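Long-range contacts in hypothetical protein (Nostoc punctiforme, PDB 2O62), which is of unknown function but joins two calycin-like domains in one chain, the second related to the C-terminal domain of a biogenesis factor required for ATP synthase: residues A[15-20]-A[126-131]; A[115-120]-A[221-226]; A[133-138]-A[215-220]; A[245-250]-A[264-269]. All coordinates share one frame; numbering follows the deposited sequence.

Contact 1 (A[15-20]-A[126-131]). With GOL (glycerol), chain H.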
loop_
_atom_site.group_PDB
_atom_site.type_symbol
_atom_site.label_atom_id
_atom_site.label_comp_id
_atom_site.label_asym_id
_atom_site.label_seq_id
_atom_site.Cartn_x
_atom_site.Cartn_y
_atom_site.Cartn_z
ATOM N N VAL A 15 -17.241 3.383 11.086
ATOM C CA VAL A 15 -17.110 2.068 11.686
ATOM C C VAL A 15 -16.693 1.120 10.561
ATOM O O VAL A 15 -17.444 0.925 9.626
ATOM C CB VAL A 15 -18.408 1.598 12.332
ATOM C CG1 VAL A 15 -18.251 0.226 12.925
ATOM C CG2 VAL A 15 -18.859 2.578 13.394
ATOM N N TRP A 16 -15.466 0.626 10.644
ATOM C CA TRP A 16 -14.869 -0.182 9.609
ATOM C C TRP A 16 -14.879 -1.616 10.113
ATOM O O TRP A 16 -14.205 -1.958 11.095
ATOM C CB TRP A 16 -13.450 0.287 9.292
ATOM C CG TRP A 16 -13.387 1.649 8.749
ATOM C CD1 TRP A 16 -13.035 2.792 9.424
ATOM C CD2 TRP A 16 -13.732 2.051 7.437
ATOM N NE1 TRP A 16 -13.090 3.876 8.579
ATOM C CE2 TRP A 16 -13.526 3.461 7.356
ATOM C CE3 TRP A 16 -14.142 1.357 6.292
ATOM C CZ2 TRP A 16 -13.748 4.184 6.191
ATOM C CZ3 TRP A 16 -14.372 2.078 5.131
ATOM C CH2 TRP A 16 -14.163 3.480 5.082
ATOM N N GLU A 17 -15.615 -2.466 9.395
ATOM C CA GLU A 17 -15.733 -3.869 9.728
ATOM C C GLU A 17 -15.002 -4.721 8.704
ATOM O O GLU A 17 -14.916 -4.369 7.545
ATOM C CB GLU A 17 -17.194 -4.263 9.742
ATOM C CG GLU A 17 -18.006 -3.513 10.776
ATOM C CD GLU A 17 -19.258 -4.252 11.121
ATOM O OE1 GLU A 17 -20.188 -4.199 10.286
ATOM O OE2 GLU A 17 -19.303 -4.892 12.208
ATOM N N GLY A 18 -14.452 -5.837 9.137
ATOM C CA GLY A 18 -13.835 -6.740 8.207
ATOM C C GLY A 18 -12.959 -7.740 8.895
ATOM O O GLY A 18 -13.405 -8.440 9.788
ATOM N N SER A 19 -11.714 -7.820 8.445
ATOM C CA SER A 19 -10.716 -8.648 9.122
ATOM C C SER A 19 -9.302 -8.174 8.960
ATOM O O SER A 19 -9.017 -7.376 8.059
ATOM C CB SER A 19 -10.774 -10.082 8.601
ATOM O OG SER A 19 -10.346 -10.182 7.276
ATOM N N PHE A 20 -8.442 -8.730 9.815
ATOM C CA PHE A 20 -6.990 -8.614 9.710
ATOM C C PHE A 20 -6.472 -9.979 9.347
ATOM O O PHE A 20 -6.663 -10.912 10.109
ATOM C CB PHE A 20 -6.386 -8.249 11.064
ATOM C CG PHE A 20 -6.561 -6.793 11.471
ATOM C CD1 PHE A 20 -7.808 -6.201 11.504
ATOM C CD2 PHE A 20 -5.492 -6.046 11.938
ATOM C CE1 PHE A 20 -7.971 -4.880 11.904
ATOM C CE2 PHE A 20 -5.673 -4.716 12.363
ATOM C CZ PHE A 20 -6.890 -4.156 12.348
ATOM N N HIS A 126 -14.957 -2.698 5.283
ATOM C CA HIS A 126 -16.131 -2.075 4.677
ATOM C C HIS A 126 -16.869 -1.338 5.792
ATOM O O HIS A 126 -16.896 -1.728 6.989
ATOM C CB HIS A 126 -17.027 -3.104 3.986
ATOM C CG HIS A 126 -17.553 -4.151 4.904
ATOM N ND1 HIS A 126 -16.835 -5.286 5.230
ATOM C CD2 HIS A 126 -18.704 -4.208 5.621
ATOM C CE1 HIS A 126 -17.538 -6.005 6.090
ATOM N NE2 HIS A 126 -18.670 -5.370 6.351
ATOM N N LEU A 127 -17.464 -0.231 5.422
ATOM C CA LEU A 127 -18.277 0.514 6.358
ATOM C C LEU A 127 -19.419 -0.363 6.859
ATOM O O LEU A 127 -20.117 -1.018 6.061
ATOM C CB LEU A 127 -18.851 1.761 5.701
ATOM C CG LEU A 127 -17.861 2.888 5.556
ATOM C CD1 LEU A 127 -18.599 3.964 4.802
ATOM C CD2 LEU A 127 -17.375 3.390 6.971
ATOM N N ALA A 128 -19.650 -0.297 8.170
ATOM C CA ALA A 128 -20.706 -1.048 8.813
ATOM C C ALA A 128 -22.042 -0.714 8.142
ATOM O O ALA A 128 -22.370 0.454 7.951
ATOM C CB ALA A 128 -20.771 -0.753 10.332
ATOM N N GLY A 129 -22.765 -1.758 7.752
ATOM C CA GLY A 129 -24.035 -1.617 7.039
ATOM C C GLY A 129 -23.935 -1.469 5.536
ATOM O O GLY A 129 -24.968 -1.365 4.840
ATOM N N THR A 130 -22.721 -1.509 5.012
ATOM C CA THR A 130 -22.510 -1.471 3.551
ATOM C C THR A 130 -22.010 -2.822 3.097
ATOM O O THR A 130 -21.600 -3.636 3.911
ATOM C CB THR A 130 -21.561 -0.347 3.153
ATOM O OG1 THR A 130 -20.202 -0.673 3.501
ATOM C CG2 THR A 130 -21.964 0.900 3.853
ATOM N N PRO A 131 -22.068 -3.098 1.788
ATOM C CA PRO A 131 -21.633 -4.400 1.315
ATOM C C PRO A 131 -20.162 -4.695 1.568
ATOM O O PRO A 131 -19.342 -3.792 1.559
ATOM C CB PRO A 131 -21.892 -4.308 -0.206
ATOM C CG PRO A 131 -23.002 -3.337 -0.316
ATOM C CD PRO A 131 -22.585 -2.279 0.686
HETATM C C1 GOL H . -21.314 -6.957 7.239
HETATM O O1 GOL H . -20.587 -6.400 8.332
HETATM C C2 GOL H . -22.428 -6.078 6.662
HETATM O O2 GOL H . -22.602 -6.268 5.273
HETATM C C3 GOL H . -22.118 -4.624 6.874
HETATM O O3 GOL H . -21.992 -4.407 8.264
#

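Contact 2 (A[115-120]-A[221-226]). With GOL (glycerol), chain J.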
loop_
_atom_site.group_PDB
_atom_site.type_symbol
_atom_site.label_atom_id
_atom_site.label_comp_id
_atom_site.label_asym_id
_atom_site.label_seq_id
_atom_site.Cartn_x
_atom_site.Cartn_y
_atom_site.Cartn_z
ATOM N N GLY A 115 16.738 -8.437 5.912
ATOM C CA GLY A 115 16.170 -7.610 4.878
ATOM C C GLY A 115 15.307 -8.337 3.868
ATOM O O GLY A 115 15.125 -7.800 2.785
ATOM N N HIS A 116 14.709 -9.489 4.229
ATOM C CA HIS A 116 13.822 -10.225 3.342
ATOM C C HIS A 116 12.376 -10.138 3.816
ATOM O O HIS A 116 12.116 -10.119 5.010
ATOM C CB HIS A 116 14.222 -11.691 3.294
ATOM C CG HIS A 116 15.570 -11.927 2.713
ATOM N ND1 HIS A 116 16.540 -12.650 3.365
ATOM C CD2 HIS A 116 16.122 -11.516 1.555
ATOM C CE1 HIS A 116 17.627 -12.706 2.616
ATOM N NE2 HIS A 116 17.402 -12.017 1.514
ATOM N N LEU A 117 11.426 -10.111 2.880
ATOM C CA LEU A 117 10.013 -10.101 3.238
ATOM C C LEU A 117 9.676 -11.344 4.074
ATOM O O LEU A 117 10.014 -12.472 3.708
ATOM C CB LEU A 117 9.123 -10.005 2.001
ATOM C CG LEU A 117 7.611 -9.915 2.223
ATOM C CD1 LEU A 117 7.219 -8.606 2.803
ATOM C CD2 LEU A 117 6.927 -10.077 0.900
ATOM N N ASN A 118 9.091 -11.092 5.246
ATOM C CA ASN A 118 8.741 -12.127 6.234
ATOM C C ASN A 118 7.227 -12.426 6.265
ATOM O O ASN A 118 6.816 -13.516 6.568
ATOM C CB ASN A 118 9.176 -11.684 7.633
ATOM C CG ASN A 118 8.921 -12.737 8.702
ATOM O OD1 ASN A 118 8.061 -12.544 9.559
ATOM N ND2 ASN A 118 9.632 -13.860 8.634
ATOM N N GLY A 119 6.405 -11.420 6.007
ATOM C CA GLY A 119 4.989 -11.603 6.054
ATOM C C GLY A 119 4.275 -10.335 5.630
ATOM O O GLY A 119 4.868 -9.240 5.531
ATOM N N LEU A 120 3.001 -10.513 5.347
ATOM C CA LEU A 120 2.090 -9.403 5.105
ATOM C C LEU A 120 0.799 -9.510 5.890
ATOM O O LEU A 120 0.333 -10.609 6.214
ATOM C CB LEU A 120 1.707 -9.339 3.656
ATOM C CG LEU A 120 2.739 -9.531 2.533
ATOM C CD1 LEU A 120 2.044 -10.106 1.355
ATOM C CD2 LEU A 120 3.344 -8.257 2.109
ATOM N N ALA A 221 1.309 -6.626 -3.594
ATOM C CA ALA A 221 2.406 -6.084 -2.817
ATOM C C ALA A 221 3.699 -6.187 -3.626
ATOM O O ALA A 221 4.042 -7.260 -4.107
ATOM C CB ALA A 221 2.554 -6.856 -1.542
ATOM N N THR A 222 4.446 -5.095 -3.735
ATOM C CA THR A 222 5.753 -5.112 -4.409
ATOM C C THR A 222 6.836 -4.862 -3.354
ATOM O O THR A 222 6.781 -3.871 -2.635
ATOM C CB THR A 222 5.798 -4.085 -5.587
ATOM O OG1 THR A 222 4.801 -4.459 -6.543
ATOM C CG2 THR A 222 7.150 -4.063 -6.267
ATOM N N SER A 223 7.765 -5.801 -3.249
ATOM C CA SER A 223 8.749 -5.875 -2.187
ATOM C C SER A 223 10.159 -5.947 -2.750
ATOM O O SER A 223 10.407 -6.761 -3.644
ATOM C CB SER A 223 8.574 -7.126 -1.340
ATOM O OG SER A 223 7.245 -7.167 -0.803
ATOM N N PRO A 224 11.098 -5.160 -2.169
ATOM C CA PRO A 224 12.521 -5.368 -2.469
ATOM C C PRO A 224 12.931 -6.841 -2.301
ATOM O O PRO A 224 12.484 -7.487 -1.382
ATOM C CB PRO A 224 13.226 -4.477 -1.427
ATOM C CG PRO A 224 12.202 -3.484 -0.987
ATOM C CD PRO A 224 10.885 -4.084 -1.182
ATOM N N LEU A 225 13.745 -7.391 -3.197
ATOM C CA LEU A 225 14.240 -8.744 -2.985
ATOM C C LEU A 225 15.120 -8.822 -1.729
ATOM O O LEU A 225 15.171 -9.851 -1.067
ATOM C CB LEU A 225 15.023 -9.242 -4.205
ATOM C CG LEU A 225 14.131 -9.437 -5.446
ATOM C CD1 LEU A 225 14.969 -9.760 -6.701
ATOM C CD2 LEU A 225 13.048 -10.501 -5.193
ATOM N N LYS A 226 15.851 -7.751 -1.443
ATOM C CA LYS A 226 16.648 -7.679 -0.219
ATOM C C LYS A 226 16.869 -6.247 0.089
ATOM O O LYS A 226 17.308 -5.495 -0.773
ATOM C CB LYS A 226 18.013 -8.341 -0.342
ATOM C CG LYS A 226 18.791 -8.424 1.042
ATOM C CD LYS A 226 20.031 -9.283 1.004
ATOM C CE LYS A 226 20.514 -9.746 2.412
ATOM N NZ LYS A 226 20.769 -8.606 3.305
HETATM C C1 GOL J . 12.016 -11.208 0.049
HETATM O O1 GOL J . 12.071 -9.809 -0.032
HETATM C C2 GOL J . 11.756 -11.915 -1.268
HETATM O O2 GOL J . 10.707 -12.844 -1.087
HETATM C C3 GOL J . 12.987 -12.737 -1.642
HETATM O O3 GOL J . 14.164 -11.964 -1.508
#

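Contact 3 (A[133-138]-A[215-220])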
loop_
_atom_site.group_PDB
_atom_site.type_symbol
_atom_site.label_atom_id
_atom_site.label_comp_id
_atom_site.label_asym_id
_atom_site.label_seq_id
_atom_site.Cartn_x
_atom_site.Cartn_y
_atom_site.Cartn_z
ATOM N N ALA A 133 -18.224 -6.185 -0.487
ATOM C CA ALA A 133 -17.698 -5.678 -1.730
ATOM C C ALA A 133 -16.280 -6.175 -1.919
ATOM O O ALA A 133 -15.369 -5.411 -2.234
ATOM C CB ALA A 133 -17.743 -4.165 -1.739
ATOM N N GLU A 134 -16.092 -7.467 -1.696
ATOM C CA GLU A 134 -14.816 -8.090 -1.942
ATOM C C GLU A 134 -14.490 -8.158 -3.453
ATOM O O GLU A 134 -15.288 -8.611 -4.274
ATOM C CB GLU A 134 -14.807 -9.481 -1.331
ATOM C CG GLU A 134 -13.493 -10.229 -1.461
ATOM C CD GLU A 134 -12.428 -9.797 -0.446
ATOM O OE1 GLU A 134 -12.672 -8.892 0.405
ATOM O OE2 GLU A 134 -11.331 -10.397 -0.527
ATOM N N ARG A 135 -13.317 -7.669 -3.821
ATOM C CA ARG A 135 -12.862 -7.818 -5.213
ATOM C C ARG A 135 -12.263 -9.212 -5.379
ATOM O O ARG A 135 -11.850 -9.823 -4.398
ATOM C CB ARG A 135 -11.800 -6.791 -5.564
ATOM C CG ARG A 135 -12.333 -5.400 -5.965
ATOM C CD ARG A 135 -13.033 -4.664 -4.820
ATOM N NE ARG A 135 -13.450 -3.352 -5.338
ATOM C CZ ARG A 135 -14.315 -2.524 -4.762
ATOM N NH1 ARG A 135 -14.933 -2.836 -3.627
ATOM N NH2 ARG A 135 -14.590 -1.376 -5.369
ATOM N N PRO A 136 -12.175 -9.705 -6.627
ATOM C CA PRO A 136 -11.557 -11.009 -6.943
ATOM C C PRO A 136 -10.087 -11.106 -6.540
ATOM O O PRO A 136 -9.393 -10.101 -6.548
ATOM C CB PRO A 136 -11.604 -11.024 -8.463
ATOM C CG PRO A 136 -12.803 -10.193 -8.821
ATOM C CD PRO A 136 -12.758 -9.082 -7.825
ATOM N N LEU A 137 -9.610 -12.313 -6.271
ATOM C CA LEU A 137 -8.194 -12.564 -6.165
ATOM C C LEU A 137 -7.509 -11.985 -7.409
ATOM O O LEU A 137 -7.915 -12.297 -8.527
ATOM C CB LEU A 137 -7.946 -14.074 -6.165
ATOM C CG LEU A 137 -6.477 -14.505 -6.289
ATOM C CD1 LEU A 137 -5.736 -14.185 -5.020
ATOM C CD2 LEU A 137 -6.420 -16.037 -6.602
ATOM N N LEU A 138 -6.461 -11.192 -7.228
ATOM C CA LEU A 138 -5.768 -10.606 -8.370
ATOM C C LEU A 138 -5.043 -11.655 -9.222
ATOM O O LEU A 138 -4.363 -12.518 -8.683
ATOM C CB LEU A 138 -4.776 -9.563 -7.899
ATOM C CG LEU A 138 -4.102 -8.670 -8.939
ATOM C CD1 LEU A 138 -5.078 -7.841 -9.731
ATOM C CD2 LEU A 138 -3.110 -7.785 -8.239
ATOM N N LEU A 215 -2.616 -10.795 -4.576
ATOM C CA LEU A 215 -3.371 -11.144 -3.398
ATOM C C LEU A 215 -4.873 -11.062 -3.576
ATOM O O LEU A 215 -5.389 -10.628 -4.639
ATOM C CB LEU A 215 -2.949 -10.185 -2.269
ATOM C CG LEU A 215 -1.512 -10.336 -1.738
ATOM C CD1 LEU A 215 -1.085 -9.070 -0.979
ATOM C CD2 LEU A 215 -1.381 -11.604 -0.885
ATOM N N PRO A 216 -5.616 -11.492 -2.537
ATOM C CA PRO A 216 -7.042 -11.245 -2.552
ATOM C C PRO A 216 -7.468 -9.750 -2.656
ATOM O O PRO A 216 -6.687 -8.796 -2.383
ATOM C CB PRO A 216 -7.502 -11.810 -1.205
ATOM C CG PRO A 216 -6.475 -12.822 -0.834
ATOM C CD PRO A 216 -5.203 -12.265 -1.332
ATOM N N ASP A 217 -8.729 -9.577 -3.036
ATOM C CA ASP A 217 -9.378 -8.263 -3.048
ATOM C C ASP A 217 -8.701 -7.280 -4.009
ATOM O O ASP A 217 -8.644 -6.073 -3.744
ATOM C CB ASP A 217 -9.397 -7.680 -1.641
ATOM C CG ASP A 217 -10.351 -6.469 -1.507
ATOM O OD1 ASP A 217 -11.497 -6.500 -2.053
ATOM O OD2 ASP A 217 -9.958 -5.446 -0.891
ATOM N N GLY A 218 -8.141 -7.833 -5.081
ATOM C CA GLY A 218 -7.455 -7.067 -6.141
ATOM C C GLY A 218 -6.172 -6.394 -5.677
ATOM O O GLY A 218 -5.633 -5.517 -6.355
ATOM N N ALA A 219 -5.621 -6.874 -4.546
ATOM C CA ALA A 219 -4.416 -6.311 -3.948
ATOM C C ALA A 219 -3.119 -6.890 -4.502
ATOM O O ALA A 219 -3.043 -8.059 -4.901
ATOM C CB ALA A 219 -4.446 -6.499 -2.469
ATOM N N SER A 220 -2.082 -6.071 -4.516
ATOM C CA SER A 220 -0.758 -6.534 -4.811
ATOM C C SER A 220 0.229 -5.910 -3.840
ATOM O O SER A 220 -0.008 -4.818 -3.294
ATOM C CB SER A 220 -0.371 -6.235 -6.272
ATOM O OG SER A 220 -0.454 -4.869 -6.565
HETATM O O HOH W 1 -10.749 -11.742 -2.907
#

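Contact 4 (A[245-250]-A[264-269])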
loop_
_atom_site.group_PDB
_atom_site.type_symbol
_atom_site.label_atom_id
_atom_site.label_comp_id
_atom_site.label_asym_id
_atom_site.label_seq_id
_atom_site.Cartn_x
_atom_site.Cartn_y
_atom_site.Cartn_z
ATOM N N LEU A 245 -9.836 0.389 -13.073
ATOM C CA LEU A 245 -9.347 1.387 -12.138
ATOM C C LEU A 245 -8.399 0.772 -11.099
ATOM O O LEU A 245 -8.785 -0.139 -10.348
ATOM C CB LEU A 245 -10.520 2.079 -11.431
ATOM C CG LEU A 245 -10.140 3.162 -10.414
ATOM C CD1 LEU A 245 -9.524 4.352 -11.087
ATOM C CD2 LEU A 245 -11.391 3.552 -9.560
ATOM N N ARG A 246 -7.167 1.289 -11.020
ATOM C CA ARG A 246 -6.181 0.779 -10.089
ATOM C C ARG A 246 -5.477 1.916 -9.406
ATOM O O ARG A 246 -5.197 2.957 -10.029
ATOM C CB ARG A 246 -5.151 -0.042 -10.827
ATOM C CG ARG A 246 -4.131 -0.732 -9.928
ATOM C CD ARG A 246 -3.782 -2.111 -10.459
ATOM N NE ARG A 246 -2.732 -2.804 -9.686
ATOM C CZ ARG A 246 -1.458 -2.907 -10.046
ATOM N NH1 ARG A 246 -0.995 -2.268 -11.110
ATOM N NH2 ARG A 246 -0.611 -3.630 -9.296
ATOM N N GLN A 247 -5.204 1.746 -8.126
ATOM C CA GLN A 247 -4.332 2.658 -7.444
ATOM C C GLN A 247 -3.078 1.940 -7.031
ATOM O O GLN A 247 -3.099 0.757 -6.739
ATOM C CB GLN A 247 -5.002 3.318 -6.212
ATOM C CG GLN A 247 -6.025 4.361 -6.582
ATOM C CD GLN A 247 -6.534 5.146 -5.418
ATOM O OE1 GLN A 247 -6.747 4.613 -4.350
ATOM N NE2 GLN A 247 -6.669 6.471 -5.604
ATOM N N ARG A 248 -1.986 2.678 -7.000
ATOM C CA ARG A 248 -0.717 2.187 -6.436
ATOM C C ARG A 248 -0.210 3.205 -5.409
ATOM O O ARG A 248 -0.338 4.417 -5.609
ATOM C CB ARG A 248 0.304 1.982 -7.528
ATOM C CG ARG A 248 -0.118 0.900 -8.514
ATOM C CD ARG A 248 0.948 0.656 -9.542
ATOM N NE ARG A 248 0.967 1.686 -10.612
ATOM C CZ ARG A 248 1.977 2.550 -10.832
ATOM N NH1 ARG A 248 3.082 2.531 -10.101
ATOM N NH2 ARG A 248 1.913 3.424 -11.822
HETATM N N MSE A 249 0.371 2.727 -4.311
HETATM C CA MSE A 249 0.931 3.615 -3.312
HETATM C C MSE A 249 2.377 3.215 -3.011
HETATM O O MSE A 249 2.677 2.051 -2.893
HETATM C CB MSE A 249 0.077 3.663 -2.038
HETATM C CG MSE A 249 0.427 4.771 -1.156
HETATM SE SE MSE A 249 -0.408 4.849 0.633
HETATM C CE MSE A 249 -2.144 5.021 0.076
ATOM N N ILE A 250 3.262 4.203 -2.927
ATOM C CA ILE A 250 4.701 4.019 -2.755
ATOM C C ILE A 250 5.189 4.902 -1.611
ATOM O O ILE A 250 5.064 6.123 -1.693
ATOM C CB ILE A 250 5.457 4.394 -3.999
ATOM C CG1 ILE A 250 4.888 3.649 -5.222
ATOM C CG2 ILE A 250 6.934 4.092 -3.814
ATOM C CD1 ILE A 250 3.995 4.469 -6.080
ATOM N N LEU A 264 0.742 8.491 -4.358
ATOM C CA LEU A 264 -0.482 7.785 -4.706
ATOM C C LEU A 264 -0.785 7.983 -6.180
ATOM O O LEU A 264 -0.927 9.096 -6.663
ATOM C CB LEU A 264 -1.636 8.250 -3.814
ATOM C CG LEU A 264 -2.974 7.519 -4.029
ATOM C CD1 LEU A 264 -2.916 6.133 -3.653
ATOM C CD2 LEU A 264 -4.043 8.244 -3.163
ATOM N N VAL A 265 -0.771 6.863 -6.895
ATOM C CA VAL A 265 -1.045 6.786 -8.324
ATOM C C VAL A 265 -2.489 6.318 -8.520
ATOM O O VAL A 265 -2.913 5.347 -7.915
ATOM C CB VAL A 265 -0.150 5.762 -8.951
ATOM C CG1 VAL A 265 -0.378 5.682 -10.434
ATOM C CG2 VAL A 265 1.314 6.071 -8.630
ATOM N N THR A 266 -3.245 7.015 -9.356
ATOM C CA THR A 266 -4.546 6.510 -9.778
ATOM C C THR A 266 -4.518 6.411 -11.276
ATOM O O THR A 266 -4.254 7.398 -11.943
ATOM C CB THR A 266 -5.660 7.461 -9.353
ATOM O OG1 THR A 266 -5.532 7.757 -7.960
ATOM C CG2 THR A 266 -7.017 6.827 -9.612
ATOM N N GLU A 267 -4.825 5.225 -11.816
ATOM C CA GLU A 267 -4.685 4.945 -13.215
ATOM C C GLU A 267 -5.908 4.219 -13.740
ATOM O O GLU A 267 -6.558 3.474 -13.008
ATOM C CB GLU A 267 -3.508 4.003 -13.461
ATOM C CG GLU A 267 -2.194 4.428 -13.034
ATOM C CD GLU A 267 -1.141 3.278 -13.097
ATOM O OE1 GLU A 267 -1.370 2.136 -12.588
ATOM O OE2 GLU A 267 -0.081 3.603 -13.653
ATOM N N GLU A 268 -6.219 4.427 -15.020
ATOM C CA GLU A 268 -7.307 3.741 -15.642
ATOM C C GLU A 268 -6.828 2.928 -16.826
ATOM O O GLU A 268 -5.815 3.251 -17.448
ATOM C CB GLU A 268 -8.391 4.747 -16.049
ATOM C CG GLU A 268 -7.957 5.740 -17.071
ATOM C CD GLU A 268 -9.143 6.495 -17.649
ATOM O OE1 GLU A 268 -10.036 6.877 -16.864
ATOM O OE2 GLU A 268 -9.189 6.666 -18.885
ATOM N N ARG A 269 -7.554 1.856 -17.104
ATOM C CA ARG A 269 -7.218 0.936 -18.176
ATOM C C ARG A 269 -7.536 1.605 -19.512
ATOM O O ARG A 269 -8.589 2.210 -19.653
ATOM C CB ARG A 269 -8.009 -0.368 -18.021
ATOM C CG ARG A 269 -7.675 -1.443 -19.019
ATOM C CD ARG A 269 -8.527 -2.704 -18.736
ATOM N NE ARG A 269 -9.969 -2.457 -18.862
ATOM C CZ ARG A 269 -10.920 -3.374 -18.648
ATOM N NH1 ARG A 269 -10.588 -4.611 -18.303
ATOM N NH2 ARG A 269 -12.215 -3.058 -18.754
HETATM O O HOH W 2 -2.307 -0.374 -12.919
#

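Contact 1 (A[15-20]-A[126-131])
Trp16 and Leu127 pack side by side where strand 14-23 meets the end of strand 117-127 in the antiparallel sheet of the N-terminal calycin-like domain. This face is tightly packed. With CG anti to the carbonyl carbon (chi1 -63°), Trp16 lays its six-membered ring under the leucine, and Leu127 CD2 stands 3.6 Å from that ring's centroid, almost on its normal, a CH-pi contact. Arg104 adds a cation-pi contact to the same indole, and Trp16 NE1 bonds to Asn12 O. Glu17 and His126 form the hydrogen-bonded pair next along, Glu17 N reaching His126 O at 2.8 Å; the ladder ends as Ala128 N bonds to Val15 O (2.9 Å) and the chain enters the type II turn Leu127-Thr130. On the opposite face the inner part is packed too, Glu17 CB lying over the His126 ring, 4.2 Å from its centroid. The outer rim there is the looser, partly exposed side, where a glycerol, probably from the crystallisation liquor, settles between the strand and the turn. Glycerol O1 sits in the plane of the His126 ring at its edge, 2.9 Å from NE2, while glycerol O3 takes the Gly129 N-H, 2.8 Å from Gly129 N.

Contact 2 (A[115-120]-A[221-226])
The His116 ring meets the aliphatic chain of Lys226 through NE2, the two side chains crossing at a slant with NE2 of His116 3.8 Å from CD of Lys226. The lysine chain runs out extended from CG anti to the backbone N (chi1 -172°) and bends only at its last torsion, which carries the ammonium past the imidazole to a bond with Asn114 O. Beneath this pair the backbones come together: Lys226 CA approaches Gly115 O at 3.4 Å in a CA-H...O contact, and Gly115 also has a backbone bond to Val227. Further along, leucine methyls carry the contact. Leu117 directs CD2 at the hydroxyl of Ser223, 3.4 Å from OG; that hydroxyl has its polar partner in Gln109 OE1, leaving the leucine methyl a van der Waals neighbour. At the far end Leu120 CD2 rests on Ala221 CB at 4.0 Å, a thin, buried contact. Between the segments, near Leu117 on one side and Pro224 and Leu225 on the other, a glycerol, probably from the crystallisation liquor, accepts the Leu117 N-H on its O1 (3.0 Å, 171° at the hydrogen) and also bonds to Gln211 OE1. No direct hydrogen bond joins the two segments; strand 117-127 has its ladder partners in its own sheet, 103-111 and 14-23, with Asn118 and Gly119 forming a classic beta bulge opposite Leu110. Apart from the close backbones at Gly115 and Lys226, side chains carry this meeting, the N-terminal sheet packed on the wall of the C-terminal barrel at the interface between the two calycin-like domains.

Contact 3 (A[133-138]-A[215-220])
The backbone of 133-138, without regular structure, runs beside the tight turn 215-219 and bonds to it twice, Leu138 N to Leu215 O at 2.9 Å and Gly218 N to Pro136 O at 3.0 Å. Asp217 and Gly218 both have positive phi, and Ala219 N closes the turn on Pro216 O. Asp217 is the hub. With CG anti to the backbone N (chi1 -166°), its carboxylate reaches the main chain opposite, and OD1 takes the Arg135 N-H end-on at 2.8 Å in a nearly straight bond (171°). The Glu134 carboxylate lies close, its OE1 3.6 Å from Asp217 OD1 and the two planes 22° apart. This crowding of like charge is probably offset by Arg103, salt-bridged to Asp217, and by Arg124, salt-bridged to Glu134. One water ties Glu134 OE2 and Arg135 O, to which it donates, to Asp217 N, from which it accepts. The Arg135 side chain leads off the other way, giving NH1 to Ala133 O and NE to Ile241 O. Leu138 sends CD2 over the start of the next strand, 3.3 Å from Ala219 O and 3.7 Å from Ser220 CB, while Leu137 CD1 touches Leu215 C (3.5 Å). Here the linker between the two calycin-like domains is fastened to the hairpin turn joining barrel strands 210-214 and 219-224.

Contact 4 (A[245-250]-A[264-269])
Arg248 and Glu267 meet in a bidentate salt bridge across the beta hairpin 245-253/259-269, which supplies two neighbouring strands of the C-terminal barrel. The arginine grips side-on: NE reaches Glu267 OE1 at 3.1 Å and NH2 reaches OE2 at 2.7 Å. Both oxygens lie in the guanidinium plane, yet each is met from above the carboxylate plane, the two groups being turned 54° apart. Val265 CG1 lies over a face of the guanidinium, 3.5 Å from NH2. On the other face of the hairpin Gln247 runs alongside Thr266, and its NE2 donates to Thr266 OG1 at 2.9 Å with the hydroxyl oxygen close to the amide plane. Leu264 extends this face, its CD1 packed 4.0 Å from CE of Met249, which was deposited as selenomethionine. Between the two faces the antiparallel ladder fixes the register, Arg246 with Glu267 and Arg248 with Val265 each forming a doubly hydrogen-bonded pair. A second shell then positions the first. Glu236 takes Arg248 NH1 in another salt bridge, and Leu168 of strand 162-172 packs on Arg248 and Glu267, consistent with charges turned to the barrel interior. Phe98 of the N-terminal sheet touches Gln247, Met249 and Leu264, placing that face against the other domain. Arg246 gives NH2 to Ser220 OG, and a water accepts from its NH1 at 2.9 Å and donates to Glu267 OE1 at 2.7 Å.

In the fold
Contact 1 joins the first and last strands in sequence of the N-terminal sheet, 14-23 and 117-127, which are neighbours in its middle. Contact 2 begins on 117-127, its centre 28 Å from that of contact 1, and crosses to strand 219-224 of the C-terminal barrel; their segments alternate along the chain. Contact 3 follows contact 1 directly in sequence, lies within the span of contact 2, shares strand 219-224 with it and touches it where Leu120 CD1 meets Leu215 CD1. Contact 4 comes last, in the same barrel, 15 Å from contact 3 between centres and linked to it by a probable hydrogen bond between Ser220 OG and Arg246 NH2. Together they trace both domains, linker and interface.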